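Local coordinates for protein histidine acid phosphatase (Hafnia alvei, PDB 4ARU) that belongs to the histidine acid phosphatases, branch 2 of the histidine phosphatase superfamily, and is also known as a phytase, at residues 46-51 / 91-96; 259-264 / 310-315; 321-326 / 354-359. All blocks are in the same frame, centred on the assembly; numbering follows the deposited sequence.

How the interactions relate
All three contacts are partly buried and differ mainly in what they join. Interaction 1 ties a loop to the start of helix 93-106 through polar atoms, one arginine reaching on to a bound tartaric acid. Interaction 2 is a helix-to-helix contact, close at serine, alanine and glycine, with an asparagine, an arginine and a bridging water adding polar links. Interaction 3, between a loop and the end of strand 348-356, buries the largest surface, 444 Å², and has the most apolar and aromatic packing, with three hydrogen bonds to backbone carbonyls. Interactions 2 and 3 touch, since Trp321 packs on Ile310 and Ser314 of helix 307-317; interaction 1 stands about 10 Å from each at the nearest atoms.

Interaction 1: residues 46-51 / 91-96; sequences LGYITP and VDQRTR
The amide of Gln93 lies stacked over one face of the Tyr48 ring, the two planes 13° apart, with CD 3.5 Å above the ring plane and displaced toward its rim. CG of Gln93 sits almost exactly on the ring normal, a CH-pi contact. The guanidinium of Arg94 is met at its edge by the carbonyl of Gly47, whose O accepts a hydrogen bond from NH1 of Arg94 at 3.0 Å, and on one face by OD2 of Asp92, a long, purely electrostatic pairing.

The bend of Gln93 at chi2 (-90°) lays the amide over the Tyr48 ring and brings OE1 to Ile49 N, a hydrogen bond taken on a lone pair at 2.9 Å. One amide thus covers the ring and holds the next residue's backbone. Water 1 adds a second link, donating to Gly47 O and accepting from Arg94 N, so that the Gly47 carbonyl is gripped by both side chain and water. Beyond the contact, Arg94 NH2 bonds a bound tartaric acid and the Arg94 side chain touches His19; this arginine probably lines an anion-binding pocket.

In this loop-to-helix contact of the histidine phosphatase fold, the 46-51 loop leads into helix 51-70, where Thr50 is the N-cap and bonds Gly53 N; its Tyr48 and Thr50 backbones pair with Ala23 and Val21. Ile49 packs on Lys97 and Thr98 of helix 93-106, just past its first turn.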
loop_
_atom_site.group_PDB
_atom_site.type_symbol
_atom_site.label_atom_id
_atom_site.label_comp_id
_atom_site.label_asym_id
_atom_site.label_seq_id
_atom_site.Cartn_x
_atom_site.Cartn_y
_atom_site.Cartn_z
ATOM N N LEU A 46 3.866 2.423 -19.432
ATOM C CA LEU A 46 4.444 1.976 -18.210
ATOM C C LEU A 46 4.062 2.865 -17.051
ATOM O O LEU A 46 4.046 4.088 -17.165
ATOM C CB LEU A 46 5.940 1.877 -18.318
ATOM C CG LEU A 46 6.465 0.787 -19.253
ATOM C CD1 LEU A 46 7.972 0.775 -19.131
ATOM C CD2 LEU A 46 5.939 -0.632 -18.998
ATOM N N GLY A 47 3.707 2.252 -15.921
ATOM C CA GLY A 47 3.279 2.965 -14.762
ATOM C C GLY A 47 1.853 3.463 -14.720
ATOM O O GLY A 47 1.424 3.942 -13.662
ATOM N N TYR A 48 1.126 3.348 -15.815
ATOM C CA TYR A 48 -0.276 3.781 -15.791
ATOM C C TYR A 48 -1.166 2.700 -15.198
ATOM O O TYR A 48 -0.925 1.508 -15.352
ATOM C CB TYR A 48 -0.765 4.111 -17.211
ATOM C CG TYR A 48 -0.419 5.500 -17.724
ATOM C CD1 TYR A 48 0.541 6.307 -17.109
ATOM C CD2 TYR A 48 -1.115 6.033 -18.777
ATOM C CE1 TYR A 48 0.847 7.575 -17.610
ATOM C CE2 TYR A 48 -0.818 7.287 -19.292
ATOM C CZ TYR A 48 0.168 8.067 -18.700
ATOM O OH TYR A 48 0.440 9.344 -19.222
ATOM N N ILE A 49 -2.240 3.108 -14.546
ATOM C CA ILE A 49 -3.318 2.183 -14.212
ATOM C C ILE A 49 -3.975 1.751 -15.504
ATOM O O ILE A 49 -4.046 2.508 -16.471
ATOM C CB ILE A 49 -4.355 2.840 -13.288
ATOM C CG1 ILE A 49 -5.324 1.812 -12.696
ATOM C CG2 ILE A 49 -5.128 3.918 -13.990
ATOM C CD1 ILE A 49 -6.155 2.390 -11.545
ATOM N N THR A 50 -4.388 0.500 -15.607
ATOM C CA THR A 50 -5.125 0.007 -16.788
ATOM C C THR A 50 -6.624 0.194 -16.623
ATOM O O THR A 50 -7.130 0.364 -15.485
ATOM C CB THR A 50 -4.914 -1.527 -17.023
ATOM O OG1 THR A 50 -5.450 -2.255 -15.892
ATOM C CG2 THR A 50 -3.437 -1.829 -17.156
ATOM N N PRO A 51 -7.363 0.146 -17.737
ATOM C CA PRO A 51 -8.826 0.243 -17.594
ATOM C C PRO A 51 -9.400 -0.860 -16.685
ATOM O O PRO A 51 -10.336 -0.633 -15.894
ATOM C CB PRO A 51 -9.315 0.217 -19.024
ATOM C CG PRO A 51 -8.173 0.777 -19.823
ATOM C CD PRO A 51 -6.911 0.364 -19.117
ATOM N N VAL A 91 -0.009 12.652 -7.265
ATOM C CA VAL A 91 0.089 13.314 -8.557
ATOM C C VAL A 91 0.048 12.396 -9.773
ATOM O O VAL A 91 -0.237 12.887 -10.875
ATOM C CB VAL A 91 1.351 14.180 -8.652
ATOM C CG1 VAL A 91 1.170 15.318 -7.714
ATOM C CG2 VAL A 91 2.660 13.443 -8.390
ATOM N N ASP A 92 0.381 11.117 -9.585
ATOM C CA ASP A 92 0.541 10.223 -10.719
ATOM C C ASP A 92 -0.796 9.900 -11.390
ATOM O O ASP A 92 -1.856 9.940 -10.787
ATOM C CB ASP A 92 1.209 8.924 -10.258
ATOM C CG ASP A 92 2.538 9.161 -9.628
ATOM O OD1 ASP A 92 3.384 9.808 -10.304
ATOM O OD2 ASP A 92 2.685 8.790 -8.447
ATOM N N GLN A 93 -0.731 9.567 -12.659
ATOM C CA GLN A 93 -1.896 9.103 -13.365
ATOM C C GLN A 93 -2.560 7.964 -12.585
ATOM O O GLN A 93 -3.795 7.902 -12.415
ATOM C CB GLN A 93 -1.510 8.676 -14.798
ATOM C CG GLN A 93 -2.667 8.215 -15.680
ATOM C CD GLN A 93 -2.975 6.744 -15.630
ATOM O OE1 GLN A 93 -2.471 6.015 -14.829
ATOM N NE2 GLN A 93 -3.869 6.328 -16.525
ATOM N N ARG A 94 -1.761 7.017 -12.105
ATOM C CA ARG A 94 -2.320 5.796 -11.514
ATOM C C ARG A 94 -3.118 6.129 -10.254
ATOM O O ARG A 94 -4.136 5.476 -9.989
ATOM C CB ARG A 94 -1.236 4.755 -11.269
ATOM C CG ARG A 94 -0.087 5.184 -10.379
ATOM C CD ARG A 94 0.969 4.050 -10.317
ATOM N NE ARG A 94 2.184 4.498 -9.653
ATOM C CZ ARG A 94 3.217 5.043 -10.262
ATOM N NH1 ARG A 94 3.186 5.234 -11.573
ATOM N NH2 ARG A 94 4.277 5.438 -9.575
ATOM N N THR A 95 -2.658 7.097 -9.478
ATOM C CA THR A 95 -3.327 7.466 -8.234
ATOM C C THR A 95 -4.533 8.408 -8.513
ATOM O O THR A 95 -5.590 8.216 -7.922
ATOM C CB THR A 95 -2.339 8.136 -7.241
ATOM O OG1 THR A 95 -1.495 9.059 -7.922
ATOM C CG2 THR A 95 -1.452 7.121 -6.605
ATOM N N ARG A 96 -4.387 9.374 -9.415
ATOM C CA ARG A 96 -5.518 10.207 -9.765
ATOM C C ARG A 96 -6.647 9.354 -10.318
ATOM O O ARG A 96 -7.823 9.530 -9.942
ATOM C CB ARG A 96 -5.121 11.304 -10.759
ATOM C CG ARG A 96 -4.236 12.352 -10.142
ATOM C CD ARG A 96 -3.865 13.516 -11.025
ATOM N NE ARG A 96 -2.889 13.126 -12.050
ATOM C CZ ARG A 96 -3.170 12.867 -13.318
ATOM N NH1 ARG A 96 -4.409 12.905 -13.779
ATOM N NH2 ARG A 96 -2.178 12.529 -14.120
HETATM O O HOH W 1 0.929 6.705 -13.230
#

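Interaction 2: residues 259-264 / 310-315; sequences LMSRTP and IANISG
Ser261 and Ala311 meet where the C-terminal end of helix 243-262, which finishes in a wider pi-type turn, packs against helix 307-317 in a helix-helix contact of the histidine phosphatase fold. Small residues make the approach close. CB of Ser261 and CB of Ala311 are 3.5 Å apart, tighter than ordinary van der Waals contact, and CA of Gly315 comes to 3.4 Å from the carbonyl O of Arg262 in a CA-H...O contact. With no side chain, Gly315 leaves that carbonyl room, and the two backbones come within 4.2 Å between the CA atoms of Arg262 and Gly315. A second such contact runs from CA of Asn312 to the carbonyl O of Ser261.

That same Ser261 oxygen also accepts ND2 of Asn312 at 2.9 Å, in the carbonyl plane and on a lone pair, and lies in the plane of the Asn312 amide. The asparagine thus bonds a carbonyl in the last turn of the neighbouring helix. Water 2 bridges ND2 of Asn312 and OG of Ser261, giving the amide nitrogen a second partner.

The loose, solvent side is marked by exposed Pro264, whose CG merely approaches the carbonyl O of Gly315 at 4.3 Å. Arg262 is partly exposed too, yet firmly held: its guanidinium has CA of Gly315 over one face, and NH1 forms a salt bridge with Asp258, while Thr320 touches its side chain. A bend at chi3 (66°) swings NE toward helix 307-317, where Ser314 OG lies at the guanidinium edge. OG of Ser314 accepts from NE of Arg262 at 3.0 Å and donates its own hydrogen bond to the carbonyl O of Ala311 at 2.8 Å.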
loop_
_atom_site.group_PDB
_atom_site.type_symbol
_atom_site.label_atom_id
_atom_site.label_comp_id
_atom_site.label_asym_id
_atom_site.label_seq_id
_atom_site.Cartn_x
_atom_site.Cartn_y
_atom_site.Cartn_z
ATOM N N LEU A 259 11.780 -4.350 4.921
ATOM C CA LEU A 259 13.057 -3.740 5.111
ATOM C C LEU A 259 13.143 -2.295 4.640
ATOM O O LEU A 259 13.738 -1.432 5.307
ATOM C CB LEU A 259 14.149 -4.572 4.392
ATOM C CG LEU A 259 14.336 -5.986 4.939
ATOM C CD1 LEU A 259 15.462 -6.680 4.154
ATOM C CD2 LEU A 259 14.551 -6.077 6.440
ATOM N N MET A 260 12.557 -2.023 3.487
ATOM C CA MET A 260 12.747 -0.739 2.820
ATOM C C MET A 260 11.616 0.255 3.083
ATOM O O MET A 260 11.759 1.454 2.825
ATOM C CB MET A 260 12.957 -0.988 1.325
ATOM C CG MET A 260 14.136 -1.929 1.037
ATOM S SD MET A 260 15.684 -1.634 1.905
ATOM C CE MET A 260 15.902 0.062 1.393
ATOM N N SER A 261 10.510 -0.223 3.627
ATOM C CA SER A 261 9.384 0.636 3.949
ATOM C C SER A 261 8.837 0.525 5.374
ATOM O O SER A 261 8.319 1.527 5.900
ATOM C CB SER A 261 8.257 0.428 2.948
ATOM O OG SER A 261 8.699 0.884 1.651
ATOM N N ARG A 262 8.926 -0.627 6.021
ATOM C CA ARG A 262 8.434 -0.751 7.392
ATOM C C ARG A 262 9.429 -0.394 8.457
ATOM O O ARG A 262 9.061 0.044 9.516
ATOM C CB ARG A 262 7.867 -2.158 7.686
ATOM C CG ARG A 262 6.712 -2.561 6.794
ATOM C CD ARG A 262 5.988 -3.824 7.289
ATOM N NE ARG A 262 5.348 -3.537 8.563
ATOM C CZ ARG A 262 5.820 -3.846 9.767
ATOM N NH1 ARG A 262 6.953 -4.482 9.942
ATOM N NH2 ARG A 262 5.191 -3.427 10.841
ATOM N N THR A 263 10.699 -0.593 8.177
ATOM C CA THR A 263 11.765 -0.177 9.108
ATOM C C THR A 263 11.468 1.181 9.753
ATOM O O THR A 263 11.324 2.134 9.007
ATOM C CB THR A 263 13.089 -0.046 8.341
ATOM O OG1 THR A 263 13.480 -1.346 7.907
ATOM C CG2 THR A 263 14.207 0.587 9.198
ATOM N N PRO A 264 11.325 1.268 11.080
ATOM C CA PRO A 264 10.771 2.502 11.661
ATOM C C PRO A 264 11.508 3.803 11.263
ATOM O O PRO A 264 10.863 4.788 10.959
ATOM C CB PRO A 264 10.791 2.237 13.155
ATOM C CG PRO A 264 10.481 0.762 13.198
ATOM C CD PRO A 264 11.305 0.164 12.081
ATOM N N ILE A 310 1.410 2.637 2.585
ATOM C CA ILE A 310 0.743 1.720 3.513
ATOM C C ILE A 310 1.808 1.045 4.389
ATOM O O ILE A 310 1.635 0.883 5.601
ATOM C CB ILE A 310 -0.136 0.668 2.761
ATOM C CG1 ILE A 310 -1.355 1.387 2.163
ATOM C CG2 ILE A 310 -0.553 -0.453 3.702
ATOM C CD1 ILE A 310 -2.230 0.507 1.295
ATOM N N ALA A 311 2.905 0.625 3.785
ATOM C CA ALA A 311 3.970 -0.052 4.559
ATOM C C ALA A 311 4.589 0.907 5.552
ATOM O O ALA A 311 4.870 0.521 6.706
ATOM C CB ALA A 311 5.011 -0.637 3.624
ATOM N N ASN A 312 4.790 2.162 5.164
ATOM C CA ASN A 312 5.332 3.131 6.112
ATOM C C ASN A 312 4.420 3.302 7.336
ATOM O O ASN A 312 4.865 3.316 8.465
ATOM C CB ASN A 312 5.476 4.523 5.482
ATOM C CG ASN A 312 6.506 4.618 4.357
ATOM O OD1 ASN A 312 6.382 5.548 3.524
ATOM N ND2 ASN A 312 7.531 3.787 4.327
ATOM N N ILE A 313 3.130 3.444 7.090
ATOM C CA ILE A 313 2.157 3.643 8.175
ATOM C C ILE A 313 2.135 2.410 9.048
ATOM O O ILE A 313 2.101 2.524 10.272
ATOM C CB ILE A 313 0.769 3.987 7.608
ATOM C CG1 ILE A 313 0.825 5.354 6.920
ATOM C CG2 ILE A 313 -0.313 3.873 8.683
ATOM C CD1 ILE A 313 1.093 6.495 7.824
ATOM N N SER A 314 2.189 1.237 8.431
ATOM C CA SER A 314 2.243 -0.001 9.214
ATOM C C SER A 314 3.475 -0.037 10.112
ATOM O O SER A 314 3.378 -0.441 11.246
ATOM C CB SER A 314 2.090 -1.181 8.288
ATOM O OG SER A 314 3.266 -1.558 7.740
ATOM N N GLY A 315 4.638 0.367 9.621
ATOM C CA GLY A 315 5.831 0.375 10.437
ATOM C C GLY A 315 5.758 1.371 11.578
ATOM O O GLY A 315 6.185 1.069 12.707
HETATM O O HOH W 2 9.517 3.699 2.021
#

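Interaction 3: residues 321-326 / 354-359; sequences WTLPGQ and MVYQTL
Met354 and Trp321 begin the apolar and aromatic contacts. In the modelled conformer, one of two, Met354 lies over the Trp321 indole, its CG above one face near the five-membered ring and its SD 3.8 Å from CZ2 of Trp321, a Met-aromatic contact. With chi2 of Met354 at 66° in this conformer, the bent chain brings the sulfur beside CZ2, oblique to the six-membered ring, while CG also touches CD2 of Leu323. Leu323 covers one face of the Tyr356 ring: CB makes a CH-pi contact 4.0 Å from the centroid, and CD1 and CD2 reach across toward CG and CE1. CB of Gln326 packs on the same ring at CE2, 3.6 Å away.

Hydrogen bonds are the second kind, all to backbone carbonyls. Tyr356 OH donates to Pro324 O at 2.7 Å, meeting the oxygen on a lone pair, with Pro324 O in the ring plane at its edge. Pro324 and Gly325 are the central residues of a type II turn from Leu323 to Gln326, closed by Gln326 N to Leu323 O. Leu359 N donates to Gly325 O at 2.9 Å. Gln326 NE2 reaches Gln357 O at 3.0 Å, nearly straight at 169° and in the plane of both groups; its OE1 is bonded to Asp328 N.

This turn closes over the end of strand 348-356 in the mixed sheet of the histidine phosphatase fold, fastening the 321-326 loop to that strand and the start of helix 359-363. Val355 and Gln357 pack on helix 51-70, whereas Gln326 and Leu359 meet Leu225 of helix 213-229.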
loop_
_atom_site.group_PDB
_atom_site.type_symbol
_atom_site.label_atom_id
_atom_site.label_comp_id
_atom_site.label_asym_id
_atom_site.label_seq_id
_atom_site.Cartn_x
_atom_site.Cartn_y
_atom_site.Cartn_z
ATOM N N TRP A 321 0.429 -7.886 9.332
ATOM C CA TRP A 321 -0.687 -8.689 8.879
ATOM C C TRP A 321 -0.280 -9.655 7.812
ATOM O O TRP A 321 0.785 -9.520 7.160
ATOM C CB TRP A 321 -1.842 -7.826 8.400
ATOM C CG TRP A 321 -1.510 -6.978 7.225
ATOM C CD1 TRP A 321 -1.491 -7.357 5.910
ATOM C CD2 TRP A 321 -1.196 -5.561 7.236
ATOM N NE1 TRP A 321 -1.167 -6.273 5.110
ATOM C CE2 TRP A 321 -0.984 -5.164 5.885
ATOM C CE3 TRP A 321 -1.026 -4.610 8.254
ATOM C CZ2 TRP A 321 -0.641 -3.856 5.555
ATOM C CZ3 TRP A 321 -0.724 -3.297 7.901
ATOM C CH2 TRP A 321 -0.518 -2.935 6.567
ATOM N N THR A 322 -1.134 -10.671 7.648
ATOM C CA THR A 322 -1.138 -11.509 6.438
ATOM C C THR A 322 -2.571 -11.554 5.954
ATOM O O THR A 322 -3.529 -11.591 6.735
ATOM C CB THR A 322 -0.579 -12.945 6.635
ATOM O OG1 THR A 322 -0.371 -13.582 5.364
ATOM C CG2 THR A 322 -1.511 -13.830 7.399
ATOM N N LEU A 323 -2.734 -11.466 4.645
ATOM C CA LEU A 323 -4.073 -11.387 4.066
ATOM C C LEU A 323 -4.522 -12.724 3.481
ATOM O O LEU A 323 -3.959 -13.199 2.488
ATOM C CB LEU A 323 -4.050 -10.334 2.963
ATOM C CG LEU A 323 -3.563 -8.961 3.400
ATOM C CD1 LEU A 323 -3.610 -8.002 2.196
ATOM C CD2 LEU A 323 -4.388 -8.379 4.550
ATOM N N PRO A 324 -5.564 -13.335 4.086
ATOM C CA PRO A 324 -6.070 -14.581 3.498
ATOM C C PRO A 324 -6.427 -14.406 2.019
ATOM O O PRO A 324 -7.080 -13.446 1.647
ATOM C CB PRO A 324 -7.332 -14.884 4.326
ATOM C CG PRO A 324 -6.994 -14.285 5.633
ATOM C CD PRO A 324 -6.254 -13.003 5.349
ATOM N N GLY A 325 -5.936 -15.312 1.197
ATOM C CA GLY A 325 -6.215 -15.286 -0.229
ATOM C C GLY A 325 -5.467 -14.281 -1.059
ATOM O O GLY A 325 -5.673 -14.172 -2.251
ATOM N N GLN A 326 -4.524 -13.592 -0.438
ATOM C CA GLN A 326 -3.799 -12.501 -1.126
ATOM C C GLN A 326 -2.333 -12.510 -0.685
ATOM O O GLN A 326 -2.008 -11.997 0.406
ATOM C CB GLN A 326 -4.497 -11.184 -0.818
ATOM C CG GLN A 326 -3.811 -9.944 -1.370
ATOM C CD GLN A 326 -3.488 -10.081 -2.842
ATOM O OE1 GLN A 326 -2.358 -10.398 -3.226
ATOM N NE2 GLN A 326 -4.470 -9.813 -3.692
ATOM N N MET A 354 -7.339 -3.823 7.255
ATOM C CA MET A 354 -6.808 -3.906 5.898
ATOM C C MET A 354 -7.891 -4.505 5.044
ATOM O O MET A 354 -8.248 -5.646 5.262
ATOM C CB MET A 354 -5.538 -4.757 5.825
ATOM C CG MET A 354 -4.781 -4.644 4.528
ATOM S SD MET A 354 -4.079 -2.955 4.262
ATOM C CE MET A 354 -3.591 -3.413 2.597
ATOM N N VAL A 355 -8.365 -3.749 4.054
ATOM C CA VAL A 355 -9.484 -4.202 3.202
ATOM C C VAL A 355 -8.959 -4.348 1.781
ATOM O O VAL A 355 -8.196 -3.495 1.312
ATOM C CB VAL A 355 -10.638 -3.186 3.259
ATOM C CG1 VAL A 355 -11.815 -3.600 2.371
ATOM C CG2 VAL A 355 -11.125 -3.038 4.696
ATOM N N TYR A 356 -9.281 -5.453 1.147
ATOM C CA TYR A 356 -8.607 -5.863 -0.097
ATOM C C TYR A 356 -9.366 -6.882 -0.887
ATOM O O TYR A 356 -10.223 -7.571 -0.359
ATOM C CB TYR A 356 -7.229 -6.429 0.262
ATOM C CG TYR A 356 -7.363 -7.726 1.023
ATOM C CD1 TYR A 356 -7.662 -7.748 2.379
ATOM C CD2 TYR A 356 -7.257 -8.981 0.371
ATOM C CE1 TYR A 356 -7.771 -8.926 3.068
ATOM C CE2 TYR A 356 -7.425 -10.156 1.043
ATOM C CZ TYR A 356 -7.721 -10.120 2.407
ATOM O OH TYR A 356 -7.900 -11.292 3.078
ATOM N N GLN A 357 -9.038 -6.942 -2.174
ATOM C CA GLN A 357 -9.437 -8.027 -3.015
ATOM C C GLN A 357 -8.425 -9.167 -2.923
ATOM O O GLN A 357 -7.210 -8.947 -3.018
ATOM C CB GLN A 357 -9.556 -7.553 -4.448
ATOM C CG GLN A 357 -10.810 -6.717 -4.681
ATOM C CD GLN A 357 -10.608 -5.578 -5.659
ATOM O OE1 GLN A 357 -9.718 -4.728 -5.467
ATOM N NE2 GLN A 357 -11.523 -5.457 -6.598
ATOM N N THR A 358 -8.947 -10.367 -2.760
ATOM C CA THR A 358 -8.133 -11.569 -2.886
ATOM C C THR A 358 -7.555 -11.670 -4.270
ATOM O O THR A 358 -7.990 -11.006 -5.222
ATOM C CB THR A 358 -8.900 -12.852 -2.571
ATOM O OG1 THR A 358 -9.872 -13.088 -3.594
ATOM C CG2 THR A 358 -9.562 -12.829 -1.230
ATOM N N LEU A 359 -6.533 -12.489 -4.421
ATOM C CA LEU A 359 -5.953 -12.705 -5.723
ATOM C C LEU A 359 -6.997 -13.190 -6.748
ATOM O O LEU A 359 -7.020 -12.701 -7.892
ATOM C CB LEU A 359 -4.744 -13.674 -5.664
ATOM C CG LEU A 359 -3.835 -13.660 -6.910
ATOM C CD1 LEU A 359 -3.324 -12.283 -7.294
ATOM C CD2 LEU A 359 -2.696 -14.672 -6.671
#